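Local structure of ribosome-inactivating protein 3 (Zea mays, 2PQG) at residues A[189-195]-A[253-258]. The protein belongs to the plant ribosome-inactivating proteins, a family that joins a mixed beta-sheet to a largely helical region. Numbering follows the deposited sequence.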
ATOM      1  N   ARG A 189      -1.546   7.312   3.751  1.00 19.55           N
ATOM      2  CA  ARG A 189      -2.869   7.513   4.335  1.00 19.71           C
ATOM      3  C   ARG A 189      -2.841   7.747   5.846  1.00 20.79           C
ATOM      4  O   ARG A 189      -3.481   8.667   6.355  1.00 21.93           O
ATOM      5  CB  ARG A 189      -3.753   6.291   4.093  1.00 14.59           C
ATOM      6  CG  ARG A 189      -4.285   6.092   2.702  1.00  5.97           C
ATOM      7  CD  ARG A 189      -4.965   4.737   2.657  1.00  6.64           C
ATOM      8  NE  ARG A 189      -5.583   4.470   1.368  1.00 12.43           N
ATOM      9  CZ  ARG A 189      -6.287   3.378   1.100  1.00 11.53           C
ATOM     10  NH1 ARG A 189      -6.453   2.454   2.035  1.00 15.95           N
ATOM     11  NH2 ARG A 189      -6.842   3.218  -0.093  1.00 16.09           N
ATOM     12  N   PHE A 190      -2.115   6.894   6.560  1.00 20.25           N
ATOM     13  CA  PHE A 190      -2.055   6.975   8.012  1.00 19.90           C
ATOM     14  C   PHE A 190      -0.737   7.461   8.574  1.00 22.99           C
ATOM     15  O   PHE A 190       0.311   6.889   8.269  1.00 25.98           O
ATOM     16  CB  PHE A 190      -2.328   5.598   8.630  1.00 20.00           C
ATOM     17  CG  PHE A 190      -3.641   5.002   8.248  1.00 19.61           C
ATOM     18  CD1 PHE A 190      -3.811   4.388   7.012  1.00 21.60           C
ATOM     19  CD2 PHE A 190      -4.715   5.056   9.125  1.00 18.71           C
ATOM     20  CE1 PHE A 190      -5.041   3.825   6.660  1.00 24.18           C
ATOM     21  CE2 PHE A 190      -5.941   4.497   8.781  1.00 22.33           C
ATOM     22  CZ  PHE A 190      -6.108   3.882   7.545  1.00 24.74           C
ATOM     23  N   ASN A 191      -0.781   8.501   9.405  1.00 23.77           N
ATOM     24  CA  ASN A 191       0.440   8.979  10.033  1.00 24.54           C
ATOM     25  C   ASN A 191       0.750   8.055  11.217  1.00 26.02           C
ATOM     26  O   ASN A 191       1.808   8.150  11.837  1.00 26.86           O
ATOM     27  CB  ASN A 191       0.323  10.443  10.486  1.00 25.46           C
ATOM     28  CG  ASN A 191      -1.017  10.772  11.102  1.00 31.25           C
ATOM     29  OD1 ASN A 191      -1.129  11.690  11.914  1.00 36.55           O
ATOM     30  ND2 ASN A 191      -2.045  10.044  10.707  1.00 33.38           N
ATOM     31  N   THR A 192      -0.174   7.147  11.522  1.00 24.60           N
ATOM     32  CA  THR A 192       0.062   6.193  12.597  1.00 24.64           C
ATOM     33  C   THR A 192       1.009   5.118  12.035  1.00 24.29           C
ATOM     34  O   THR A 192       1.834   4.556  12.752  1.00 24.27           O
ATOM     35  CB  THR A 192      -1.273   5.556  13.104  1.00 23.54           C
ATOM     36  OG1 THR A 192      -0.992   4.591  14.129  1.00 18.94           O
ATOM     37  CG2 THR A 192      -2.036   4.899  11.958  1.00 21.96           C
ATOM     38  N   VAL A 193       0.892   4.861  10.736  1.00 22.10           N
ATOM     39  CA  VAL A 193       1.732   3.884  10.055  1.00 21.04           C
ATOM     40  C   VAL A 193       3.087   4.495   9.691  1.00 23.54           C
ATOM     41  O   VAL A 193       4.129   3.860   9.875  1.00 25.20           O
ATOM     42  CB  VAL A 193       1.056   3.365   8.766  1.00 17.38           C
ATOM     43  CG1 VAL A 193       2.057   2.577   7.922  1.00  8.02           C
ATOM     44  CG2 VAL A 193      -0.130   2.488   9.139  1.00 17.14           C
ATOM     45  N   SER A 194       3.076   5.718   9.168  1.00 21.88           N
ATOM     46  CA  SER A 194       4.316   6.375   8.807  1.00 21.20           C
ATOM     47  C   SER A 194       5.170   6.589  10.061  1.00 22.63           C
ATOM     48  O   SER A 194       6.396   6.506   9.991  1.00 23.90           O
ATOM     49  CB  SER A 194       4.036   7.704   8.110  1.00 21.43           C
ATOM     50  OG  SER A 194       3.269   8.557   8.930  1.00 26.64           O
ATOM     51  N   ARG A 195       4.539   6.851  11.209  1.00 19.30           N
ATOM     52  CA  ARG A 195       5.310   7.034  12.443  1.00 18.10           C
ATOM     53  C   ARG A 195       5.952   5.716  12.870  1.00 17.26           C
ATOM     54  O   ARG A 195       7.109   5.680  13.270  1.00 12.64           O
ATOM     55  CB  ARG A 195       4.437   7.542  13.592  1.00 18.55           C
ATOM     56  CG  ARG A 195       3.998   8.988  13.474  1.00 28.89           C
ATOM     57  CD  ARG A 195       3.629   9.550  14.841  1.00 33.44           C
ATOM     58  NE  ARG A 195       2.605   8.748  15.505  1.00 41.11           N
ATOM     59  CZ  ARG A 195       1.301   8.845  15.267  1.00 40.94           C
ATOM     60  NH1 ARG A 195       0.449   8.064  15.921  1.00 39.84           N
ATOM     61  NH2 ARG A 195       0.849   9.734  14.389  1.00 40.06           N
ATOM     62  N   ALA A 253      -7.017  12.517  14.456  1.00 32.26           N
ATOM     63  CA  ALA A 253      -5.995  13.346  13.829  1.00 33.31           C
ATOM     64  C   ALA A 253      -4.594  12.782  14.076  1.00 36.77           C
ATOM     65  O   ALA A 253      -3.630  13.134  13.391  1.00 38.19           O
ATOM     66  CB  ALA A 253      -6.087  14.776  14.347  1.00 32.42           C
ATOM     67  N   ARG A 254      -4.472  11.897  15.049  1.00 39.31           N
ATOM     68  CA  ARG A 254      -3.182  11.283  15.370  1.00 41.12           C
ATOM     69  C   ARG A 254      -3.029   9.971  14.606  1.00 41.14           C
ATOM     70  O   ARG A 254      -1.998   9.293  14.711  1.00 43.13           O
ATOM     71  CB  ARG A 254      -3.123  10.954  16.854  1.00 44.41           C
ATOM     72  CG  ARG A 254      -2.636  12.061  17.748  1.00 50.18           C
ATOM     73  CD  ARG A 254      -1.472  11.603  18.616  1.00 60.70           C
ATOM     74  NE  ARG A 254      -0.252  11.378  17.841  1.00 66.56           N
ATOM     75  CZ  ARG A 254       0.934  11.089  18.373  1.00 71.82           C
ATOM     76  NH1 ARG A 254       1.066  10.987  19.690  1.00 76.93           N
ATOM     77  NH2 ARG A 254       1.991  10.908  17.592  1.00 71.64           N
ATOM     78  N   ILE A 255      -4.022   9.647  13.788  1.00 39.76           N
ATOM     79  CA  ILE A 255      -4.092   8.372  13.108  1.00 35.31           C
ATOM     80  C   ILE A 255      -4.113   8.411  11.594  1.00 33.95           C
ATOM     81  O   ILE A 255      -3.327   7.731  10.944  1.00 37.81           O
ATOM     82  CB  ILE A 255      -5.361   7.650  13.643  1.00 32.41           C
ATOM     83  CG1 ILE A 255      -5.177   7.252  15.115  1.00 30.73           C
ATOM     84  CG2 ILE A 255      -5.718   6.457  12.798  1.00 29.70           C
ATOM     85  CD1 ILE A 255      -6.411   6.625  15.736  1.00 37.77           C
ATOM     86  N   VAL A 256      -5.062   9.167  11.055  1.00 30.42           N
ATOM     87  CA  VAL A 256      -5.177   9.311   9.610  1.00 29.24           C
ATOM     88  C   VAL A 256      -4.610  10.662   9.196  1.00 26.47           C
ATOM     89  O   VAL A 256      -4.828  11.676   9.861  1.00 26.52           O
ATOM     90  CB  VAL A 256      -6.635   9.211   9.115  1.00 29.51           C
ATOM     91  CG1 VAL A 256      -7.056   7.754   9.052  1.00 32.69           C
ATOM     92  CG2 VAL A 256      -7.548   9.990  10.041  1.00 30.73           C
ATOM     93  N   ALA A 257      -3.869  10.668   8.094  1.00 25.12           N
ATOM     94  CA  ALA A 257      -3.253  11.886   7.585  1.00 20.40           C
ATOM     95  C   ALA A 257      -4.073  12.446   6.435  1.00 19.14           C
ATOM     96  O   ALA A 257      -4.220  13.655   6.309  1.00 18.92           O
ATOM     97  CB  ALA A 257      -1.818  11.601   7.128  1.00 13.97           C
ATOM     98  N   LEU A 258      -4.615  11.563   5.603  1.00 18.67           N
ATOM     99  CA  LEU A 258      -5.427  11.984   4.468  1.00 21.56           C
ATOM    100  C   LEU A 258      -6.737  11.198   4.418  1.00 24.58           C
ATOM    101  O   LEU A 258      -6.729   9.963   4.434  1.00 24.84           O
ATOM    102  CB  LEU A 258      -4.655  11.770   3.168  1.00 22.25           C
ATOM    103  CG  LEU A 258      -3.307  12.481   3.028  1.00 24.80           C
ATOM    104  CD1 LEU A 258      -2.549  11.878   1.850  1.00 26.67           C
ATOM    105  CD2 LEU A 258      -3.512  13.979   2.848  1.00 21.59           C
TER
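Arg189 O takes two backbone N-H groups from across the contact. Ala257 N lies 2.7 Å from Arg189 O in a nearly straight bond, and Leu258 N is 3.2 Å from the same Arg189 O. A second carbonyl is gripped by a side chain. Arg195 turns its guanidinium end-on to Arg254 O, with NH1 at 3.0 Å and NH2 at 2.9 Å from that oxygen. A bend at chi3 (-56°) brings the group there, and Arg254 O sits in its plane. The Arg254 guanidinium sets NH2 over one face of the Arg195 group, with the two planes 46° apart. Both groups are probably cationic, and the carbonyl oxygen held by Arg195 may offset part of the unfavourable charge. Between these grips, Thr192 N donates to Ile255 O at 3.3 Å. This oxygen also lies at the edge of the Phe190 ring. Val256 CG1 meets the ring obliquely, 3.5 Å from Phe190 CE2. Trp220 touches the same ring and makes a cation-pi contact with Arg189, whose NH2 also hydrogen-bonds to Asn71 O. Phe190 holds the N-cap position of helix 191-199, directly after helix 171-189. The contact thus ties a helix-to-helix junction to the irregular loop after helix 249-252, within the helical part of the ribosome-inactivating protein fold.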